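Local coordinates for protein phosphoribosylaminoimidazole-succinocarboxamide synthase (Ehrlichia chaffeensis str. Arkansas, PDB 3KRE) that catalyses the ATP-dependent condensation of an imidazole ribonucleotide carboxylate (CAIR) with L-aspartate to form SAICAR in de novo purine biosynthesis, at residues 49-54 / 63-68; 110-115 / 139-144; 185-190 / 255-260. All coordinates share one frame; numbering follows the deposited sequence. Where two conformers were deposited one is given.

Contact 1: 49-54 / 63-68; sequences FKDEIT and IIHEKG. With EDO (1,2-ethanediol), chain K.
The carboxylate of D51 and the imidazole of H65 are flat groups linked through water 2, which donates to D51 OD2 and is hydrogen-bonded to H65 ND1. Above the D51 plane, 65° out of it, the amide N of E66 reaches OD2 at 3.0 Å. On the anti side of the other oxygen, much closer to the plane, G68 N donates to OD1 over 2.9 Å. The H65 ring has E66 CB over one face, toward the rim, and water 2 in plane at its edge. CG of D51 stands beside its own backbone N (chi1 -72°), which turns the carboxylate toward the amides of E66 and G68. R98 adds a salt bridge to OD1, so the buried charge is held by both backbone and side-chain donors.

The main chain of D51 is also engaged: its O accepts from I64 N at 2.9 Å, nearly straight at 171°, and its N donates to O2 of a 1,2-ethanediol at 2.8 Å. Next along, E52 and I63 form a non-hydrogen-bonded antiparallel pair, and their side chains run side by side, E52 CG lying 3.6 Å from I63 CD1. K67 sends its chain across I53 at about a right angle, and the bend at its end brings NZ within 2.8 Å of E52 O. Water 1 bridges the same NZ to K50 O, while D221 supplies its salt bridge. G68, lacking a side chain, fits closely: its CA is 3.2 Å from K50 O.

A type II turn from I64 to K67, with E66 at its third position and at the helix N-cap, leads directly into helix 67-84. The arrangement is a beta-hairpin-to-helix junction in which an acidic side chain from before the hairpin receives amide N-H groups at the helix N-terminus.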
# COMPACT_ATOMS: atom_id res chain seq x y z
N PHE A 49 7.37 2.21 -11.29
CA PHE A 49 7.82 1.24 -10.29
C PHE A 49 9.24 0.78 -10.56
O PHE A 49 9.51 0.22 -11.63
CB PHE A 49 6.85 0.04 -10.25
CG PHE A 49 5.50 0.38 -9.69
CD1 PHE A 49 5.13 -0.03 -8.39
CD2 PHE A 49 4.61 1.14 -10.41
CE1 PHE A 49 3.85 0.30 -7.89
CE2 PHE A 49 3.35 1.47 -9.89
CZ PHE A 49 3.00 1.05 -8.65
N LYS A 50 10.14 1.05 -9.61
CA LYS A 50 11.50 0.55 -9.65
C LYS A 50 11.64 -0.88 -9.13
O LYS A 50 10.71 -1.47 -8.57
CB LYS A 50 12.43 1.46 -8.84
CG LYS A 50 12.45 2.90 -9.28
CD LYS A 50 13.47 3.70 -8.49
CE LYS A 50 13.02 4.07 -7.10
NZ LYS A 50 14.16 4.63 -6.28
N ASP A 51 12.83 -1.46 -9.29
CA ASP A 51 13.07 -2.81 -8.78
C ASP A 51 13.82 -2.78 -7.44
O ASP A 51 14.18 -3.82 -6.90
CB ASP A 51 13.83 -3.67 -9.78
CG ASP A 51 12.99 -4.08 -10.99
OD1 ASP A 51 11.74 -3.98 -10.99
OD2 ASP A 51 13.60 -4.52 -11.99
N GLU A 52 14.02 -1.59 -6.92
CA GLU A 52 14.63 -1.39 -5.63
C GLU A 52 13.68 -1.89 -4.53
O GLU A 52 12.45 -1.73 -4.63
CB GLU A 52 14.97 0.11 -5.45
CG GLU A 52 15.99 0.62 -6.48
CD GLU A 52 16.25 2.14 -6.43
OE1 GLU A 52 15.87 2.77 -5.43
OE2 GLU A 52 16.84 2.70 -7.37
N ILE A 53 14.25 -2.52 -3.52
CA ILE A 53 13.54 -2.87 -2.28
C ILE A 53 14.43 -2.42 -1.13
O ILE A 53 15.65 -2.48 -1.23
CB ILE A 53 13.24 -4.41 -2.23
CG1 ILE A 53 12.16 -4.79 -1.20
CG2 ILE A 53 14.55 -5.23 -1.96
CD1 ILE A 53 11.58 -6.24 -1.46
N THR A 54 13.84 -1.92 -0.06
CA THR A 54 14.59 -1.55 1.13
C THR A 54 13.84 -2.03 2.38
O THR A 54 12.62 -2.16 2.35
CB THR A 54 14.76 -0.04 1.18
OG1 THR A 54 13.49 0.57 1.35
CG2 THR A 54 15.36 0.49 -0.16
N ILE A 63 18.34 -4.88 -5.28
CA ILE A 63 17.62 -4.83 -6.55
C ILE A 63 17.01 -6.21 -6.74
O ILE A 63 17.73 -7.21 -6.76
CB ILE A 63 18.55 -4.55 -7.71
CG1 ILE A 63 19.22 -3.18 -7.53
CG2 ILE A 63 17.78 -4.68 -9.06
CD1 ILE A 63 18.24 -2.04 -7.45
N ILE A 64 15.69 -6.26 -6.89
CA ILE A 64 14.95 -7.50 -7.17
C ILE A 64 14.37 -7.35 -8.59
O ILE A 64 13.30 -6.74 -8.79
CB ILE A 64 13.78 -7.74 -6.18
CG1 ILE A 64 14.22 -7.61 -4.72
CG2 ILE A 64 13.05 -9.11 -6.42
CD1 ILE A 64 15.25 -8.55 -4.32
N HIS A 65 15.06 -7.92 -9.57
CA HIS A 65 14.65 -7.74 -10.94
C HIS A 65 13.20 -8.16 -11.12
O HIS A 65 12.78 -9.22 -10.62
CB HIS A 65 15.53 -8.51 -11.92
CG HIS A 65 15.04 -8.42 -13.32
ND1 HIS A 65 14.96 -7.22 -13.99
CD2 HIS A 65 14.51 -9.35 -14.14
CE1 HIS A 65 14.45 -7.43 -15.19
NE2 HIS A 65 14.19 -8.71 -15.32
N GLU A 66 12.45 -7.29 -11.80
CA GLU A 66 11.02 -7.48 -12.11
C GLU A 66 10.02 -7.13 -11.00
O GLU A 66 8.80 -7.11 -11.27
CB GLU A 66 10.76 -8.90 -12.60
CG GLU A 66 9.58 -9.05 -13.45
CD GLU A 66 9.32 -10.48 -13.91
OE1 GLU A 66 10.14 -11.40 -13.62
OE2 GLU A 66 8.27 -10.67 -14.57
N LYS A 67 10.49 -6.83 -9.79
CA LYS A 67 9.58 -6.56 -8.67
C LYS A 67 8.69 -5.38 -9.00
O LYS A 67 7.49 -5.39 -8.72
CB LYS A 67 10.38 -6.33 -7.40
CG LYS A 67 9.68 -5.65 -6.26
CD LYS A 67 10.72 -5.04 -5.35
CE LYS A 67 10.12 -4.09 -4.43
NZ LYS A 67 9.86 -2.75 -4.98
N GLY A 68 9.24 -4.36 -9.63
CA GLY A 68 8.42 -3.20 -9.99
C GLY A 68 7.36 -3.45 -11.02
O GLY A 68 6.28 -2.84 -10.99
C1 EDO K . 13.62 0.29 -13.09
O1 EDO K . 13.30 1.65 -12.79
C2 EDO K . 14.89 -0.18 -12.37
O2 EDO K . 14.79 -0.32 -10.93
O HOH W 1 8.60 -1.56 -7.03
O HOH W 2 16.26 -4.83 -12.97

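Contact 2: 110-115 / 139-144; sequences IEVVIR and IEFYYK. With EDO (1,2-ethanediol), chain F.
I110-R115 and I139-Y143 run as antiparallel neighbours, their axes 4.6 Å apart with 157° between directions, and E111 with Y142 and V113 with E140 form the hydrogen-bonded pairs. This ladder belongs to the large antiparallel sheet of the SAICAR synthetase fold, with 110-115 flanked on its other edge by strand 192-204. Of the four backbone bonds, V113 N to E140 O (2.8 Å) is the straightest.

The face of I110, V112, I114, I139, F141 and Y143 is largely apolar; V112, I114 and F141 pack on helix 166-189, I110 on W163 and L164. I110 CG2 and V112 CG2 reach the edge of the F141 ring, the former 3.7 Å from CD1, while I139 CG2 lies over one ring face, toward the rim.

The other face is more polar. A 1,2-ethanediol spreads over the Y142 ring, C2 being 3.7 Å above its centre, and V113 CG2 approaches Y142 CE2. The diol is hydrogen-bonded to D150, and its O1 lies 2.7 Å from E111 OE1. K144 crosses E111 at about a right angle, its NZ being paired with E200.

V113 CG1 lies over one face of the R115 guanidinium, whose edge grips E140 side-on. E140 OE1 accepts from R115 NE at 2.7 Å and R115 NH2 at 3.0 Å, the guanidinium and carboxylate planes 85° apart, and Y142 OH adds a third donor at 2.9 Å.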
# COMPACT_ATOMS: atom_id res chain seq x y z
N ILE A 110 0.17 10.80 6.30
CA ILE A 110 -0.20 9.72 7.23
C ILE A 110 -0.14 8.38 6.49
O ILE A 110 -0.60 8.31 5.34
CB ILE A 110 -1.67 9.90 7.70
CG1 ILE A 110 -1.85 11.26 8.39
CG2 ILE A 110 -2.08 8.75 8.63
CD1 ILE A 110 -3.31 11.60 8.72
N GLU A 111 0.37 7.35 7.12
CA GLU A 111 0.26 5.97 6.63
C GLU A 111 -0.82 5.34 7.50
O GLU A 111 -0.75 5.45 8.73
CB GLU A 111 1.55 5.24 6.82
CG GLU A 111 2.65 5.82 5.97
CD GLU A 111 3.87 4.97 5.99
OE1 GLU A 111 4.54 4.92 7.04
OE2 GLU A 111 4.18 4.38 4.95
N VAL A 112 -1.83 4.74 6.88
CA VAL A 112 -2.86 4.04 7.62
C VAL A 112 -2.53 2.56 7.53
O VAL A 112 -2.43 2.01 6.43
CB VAL A 112 -4.25 4.32 7.03
CG1 VAL A 112 -5.31 3.70 7.92
CG2 VAL A 112 -4.47 5.85 6.83
N VAL A 113 -2.33 1.93 8.67
CA VAL A 113 -2.02 0.50 8.69
C VAL A 113 -3.23 -0.21 9.24
O VAL A 113 -3.72 0.16 10.30
CB VAL A 113 -0.76 0.17 9.51
CG1 VAL A 113 -0.58 -1.33 9.61
CG2 VAL A 113 0.50 0.85 8.90
N ILE A 114 -3.71 -1.20 8.50
CA ILE A 114 -4.87 -2.00 8.85
C ILE A 114 -4.37 -3.43 9.10
O ILE A 114 -3.73 -4.04 8.23
CB ILE A 114 -5.95 -2.00 7.73
CG1 ILE A 114 -6.41 -0.58 7.40
CG2 ILE A 114 -7.14 -2.78 8.19
CD1 ILE A 114 -5.52 0.16 6.41
N ARG A 115 -4.67 -3.96 10.28
CA ARG A 115 -4.17 -5.30 10.68
C ARG A 115 -5.32 -6.26 10.96
O ARG A 115 -6.22 -5.97 11.78
CB ARG A 115 -3.30 -5.18 11.93
CG ARG A 115 -2.21 -4.10 11.89
CD ARG A 115 -1.33 -4.14 13.11
NE ARG A 115 -0.32 -3.09 13.07
CZ ARG A 115 0.86 -3.18 12.47
NH1 ARG A 115 1.23 -4.29 11.85
NH2 ARG A 115 1.69 -2.17 12.52
N ILE A 139 -6.68 -0.61 13.13
CA ILE A 139 -6.12 0.48 12.40
C ILE A 139 -5.15 1.22 13.29
O ILE A 139 -5.48 1.55 14.44
CB ILE A 139 -7.18 1.46 11.94
CG1 ILE A 139 -8.04 0.77 10.89
CG2 ILE A 139 -6.52 2.73 11.34
CD1 ILE A 139 -9.19 1.59 10.40
N GLU A 140 -3.97 1.45 12.76
CA GLU A 140 -2.98 2.32 13.38
C GLU A 140 -2.51 3.39 12.38
O GLU A 140 -2.38 3.11 11.18
CB GLU A 140 -1.79 1.50 13.84
CG GLU A 140 -2.04 0.45 14.96
CD GLU A 140 -0.78 -0.31 15.35
OE1 GLU A 140 -0.05 -0.73 14.44
OE2 GLU A 140 -0.52 -0.47 16.56
N PHE A 141 -2.25 4.59 12.89
CA PHE A 141 -1.80 5.71 12.07
C PHE A 141 -0.35 6.05 12.33
O PHE A 141 0.09 6.03 13.48
CB PHE A 141 -2.64 6.95 12.39
CG PHE A 141 -4.08 6.80 12.05
CD1 PHE A 141 -4.50 6.87 10.73
CD2 PHE A 141 -5.05 6.60 13.05
CE1 PHE A 141 -5.83 6.76 10.39
CE2 PHE A 141 -6.40 6.46 12.70
CZ PHE A 141 -6.79 6.55 11.38
N TYR A 142 0.39 6.38 11.26
CA TYR A 142 1.79 6.80 11.39
C TYR A 142 2.01 8.07 10.61
O TYR A 142 1.44 8.26 9.56
CB TYR A 142 2.74 5.71 10.91
CG TYR A 142 2.59 4.43 11.67
CD1 TYR A 142 3.46 4.12 12.69
CD2 TYR A 142 1.55 3.53 11.38
CE1 TYR A 142 3.34 2.97 13.40
CE2 TYR A 142 1.41 2.38 12.09
CZ TYR A 142 2.32 2.09 13.11
OH TYR A 142 2.19 0.93 13.84
N TYR A 143 2.83 8.95 11.15
CA TYR A 143 3.28 10.12 10.44
C TYR A 143 4.40 9.70 9.46
O TYR A 143 5.39 9.10 9.88
CB TYR A 143 3.86 11.08 11.47
CG TYR A 143 4.47 12.35 10.88
CD1 TYR A 143 3.81 13.06 9.89
CD2 TYR A 143 5.68 12.86 11.38
CE1 TYR A 143 4.35 14.23 9.37
CE2 TYR A 143 6.21 14.01 10.87
CZ TYR A 143 5.54 14.68 9.86
OH TYR A 143 6.05 15.85 9.32
N LYS A 144 4.24 10.01 8.17
CA LYS A 144 5.22 9.57 7.17
C LYS A 144 6.41 10.54 7.18
O LYS A 144 6.29 11.70 6.76
CB LYS A 144 4.60 9.43 5.76
CG LYS A 144 5.45 8.48 4.86
CD LYS A 144 4.83 8.20 3.48
CE LYS A 144 5.63 7.11 2.74
NZ LYS A 144 5.21 6.91 1.30
C1 EDO F . 4.99 3.07 9.28
O1 EDO F . 5.88 2.89 8.18
C2 EDO F . 4.29 1.76 9.53
O2 EDO F . 5.30 0.86 9.97

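Contact 3: 185-190 / 255-260; sequences ELFFNV and HKLNAI
L257 meets L186 and F187 through its methyl groups, forming the apolar part of the contact, while V190 and K256 make a second part with a polar end. L257 CD2 lies 3.5 Å from L186 CD1, tighter than usual for two carbons, the two side chains crossing at about a right angle. L257 CD1 sits 3.9 Å from F187 CE1, at an oblique angle to the ring. The unusual first torsion of L186 (chi1 81°), which places CG between the backbone N and the carbonyl carbon, helps bring CD1 to this meeting point.

Beside it, V190 and K256 slide past each other in opposite directions. V190 CG1 comes to 3.3 Å from K256 O, and V190 CB lies 4.1 Å from K256 CB. The lysine chain departs from the extended form at chi3 and chi4, and its NZ donates to V190 O at 2.7 Å with a C=O...N angle of 150°. An ammonium group at a carbonyl just beyond the C-terminus of helix 166-189 probably also gains from the helix dipole; D227 offers a longer, weak ion pair.

In the next shell, L186 and F187 also rest on L78 of helix 67-84, and F187 and K256 both touch I192 of strand 192-204. At the two helix ends, V190 N bonds back to F187 O, while N258 N returns to H255 O at 3.1 Å as the chain leaves helix 246-257. This is plain packing of two helix C-termini: one helix is followed, after a short link, by strand 192-204, and the other ends in a Schellman motif whose positive-phi residue is N258.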
# COMPACT_ATOMS: atom_id res chain seq x y z
N GLU A 185 -11.55 -10.20 0.79
CA GLU A 185 -12.41 -11.14 0.09
C GLU A 185 -11.77 -11.57 -1.24
O GLU A 185 -11.73 -12.76 -1.58
CB GLU A 185 -13.80 -10.53 -0.14
CG GLU A 185 -14.70 -11.42 -0.97
CD GLU A 185 -16.17 -11.02 -0.94
OE1 GLU A 185 -16.70 -10.67 0.14
OE2 GLU A 185 -16.81 -11.10 -2.02
N LEU A 186 -11.22 -10.62 -1.95
CA LEU A 186 -10.70 -10.97 -3.26
C LEU A 186 -9.45 -11.85 -3.12
O LEU A 186 -9.30 -12.82 -3.86
CB LEU A 186 -10.54 -9.73 -4.12
CG LEU A 186 -9.39 -8.82 -4.04
CD1 LEU A 186 -8.25 -9.47 -4.81
CD2 LEU A 186 -9.83 -7.43 -4.62
N PHE A 187 -8.63 -11.59 -2.10
CA PHE A 187 -7.48 -12.44 -1.83
C PHE A 187 -7.90 -13.81 -1.32
O PHE A 187 -7.37 -14.83 -1.75
CB PHE A 187 -6.50 -11.77 -0.86
CG PHE A 187 -5.58 -10.77 -1.50
CD1 PHE A 187 -4.71 -11.15 -2.51
CD2 PHE A 187 -5.55 -9.46 -1.08
CE1 PHE A 187 -3.83 -10.23 -3.09
CE2 PHE A 187 -4.66 -8.56 -1.65
CZ PHE A 187 -3.83 -8.95 -2.66
N PHE A 188 -8.89 -13.86 -0.44
CA PHE A 188 -9.36 -15.13 0.08
C PHE A 188 -9.82 -16.06 -1.05
O PHE A 188 -9.57 -17.25 -1.03
CB PHE A 188 -10.51 -14.91 1.05
CG PHE A 188 -11.10 -16.18 1.59
CD1 PHE A 188 -10.55 -16.79 2.70
CD2 PHE A 188 -12.16 -16.80 0.94
CE1 PHE A 188 -11.07 -17.99 3.19
CE2 PHE A 188 -12.67 -18.00 1.41
CZ PHE A 188 -12.14 -18.57 2.54
N ASN A 189 -10.50 -15.47 -2.03
CA ASN A 189 -11.05 -16.21 -3.15
C ASN A 189 -9.98 -16.78 -4.08
O ASN A 189 -10.27 -17.68 -4.83
CB ASN A 189 -12.11 -15.35 -3.88
CG ASN A 189 -13.39 -15.18 -3.04
OD1 ASN A 189 -13.67 -16.02 -2.20
ND2 ASN A 189 -14.14 -14.11 -3.27
N VAL A 190 -8.75 -16.30 -3.97
CA VAL A 190 -7.64 -16.91 -4.70
C VAL A 190 -6.64 -17.53 -3.72
O VAL A 190 -5.50 -17.81 -4.07
CB VAL A 190 -6.99 -15.92 -5.69
CG1 VAL A 190 -8.02 -15.48 -6.69
CG2 VAL A 190 -6.35 -14.73 -4.91
N HIS A 255 -0.02 -14.03 -10.41
CA HIS A 255 -0.67 -15.11 -11.11
C HIS A 255 -2.02 -15.44 -10.58
O HIS A 255 -2.96 -15.62 -11.35
CB HIS A 255 0.19 -16.36 -11.08
CG HIS A 255 1.40 -16.27 -11.94
ND1 HIS A 255 2.45 -17.15 -11.84
CD2 HIS A 255 1.72 -15.40 -12.93
CE1 HIS A 255 3.37 -16.83 -12.73
NE2 HIS A 255 2.95 -15.78 -13.41
N LYS A 256 -2.13 -15.57 -9.25
CA LYS A 256 -3.41 -15.89 -8.60
C LYS A 256 -4.45 -14.80 -8.80
O LYS A 256 -5.64 -15.10 -8.95
CB LYS A 256 -3.19 -16.13 -7.12
CG LYS A 256 -2.50 -17.45 -6.89
CD LYS A 256 -2.41 -17.76 -5.42
CE LYS A 256 -2.60 -19.26 -5.19
NZ LYS A 256 -3.36 -19.44 -3.99
N LEU A 257 -4.02 -13.54 -8.85
CA LEU A 257 -4.90 -12.44 -9.16
C LEU A 257 -5.28 -12.32 -10.66
O LEU A 257 -6.28 -11.63 -10.99
CB LEU A 257 -4.29 -11.12 -8.69
CG LEU A 257 -4.25 -10.91 -7.18
CD1 LEU A 257 -3.59 -9.57 -6.88
CD2 LEU A 257 -5.64 -10.90 -6.57
N ASN A 258 -4.52 -12.97 -11.53
CA ASN A 258 -4.62 -12.76 -12.99
C ASN A 258 -4.38 -11.30 -13.33
O ASN A 258 -5.09 -10.71 -14.16
CB ASN A 258 -5.99 -13.22 -13.52
CG ASN A 258 -5.99 -13.46 -15.01
OD1 ASN A 258 -4.94 -13.64 -15.64
ND2 ASN A 258 -7.20 -13.48 -15.60
N ALA A 259 -3.35 -10.72 -12.71
CA ALA A 259 -3.08 -9.29 -12.83
C ALA A 259 -2.22 -8.90 -14.01
O ALA A 259 -2.10 -7.72 -14.31
CB ALA A 259 -2.43 -8.75 -11.54
N ILE A 260 -1.57 -9.87 -14.66
CA ILE A 260 -0.62 -9.55 -15.72
C ILE A 260 -1.41 -9.55 -17.04
O ILE A 260 -2.02 -10.56 -17.38
CB ILE A 260 0.53 -10.58 -15.78
CG1 ILE A 260 1.36 -10.51 -14.50
CG2 ILE A 260 1.48 -10.33 -16.96
CD1 ILE A 260 2.44 -11.62 -14.41

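In the fold
The three contacts follow one another along the chain without touching. Contact 2 lies across the chain's centre from the other two: its centre is about 23 Å from that of contact 1 and 24 Å from that of contact 3. Contacts 1 and 3 come closest, about 6 Å between nearest atoms. Helices connect them: helix 67-84 starts in contact 1 and offers L78 to contact 3; helix 246-257 supplies R251 to contact 1 and ends in contact 3; helix 166-189 backs the apolar face of contact 2 and ends in contact 3. Contacts 1 and 2 each hold a 1,2-ethanediol, probably from the crystallisation liquor; neither diol identifies the nucleotide site.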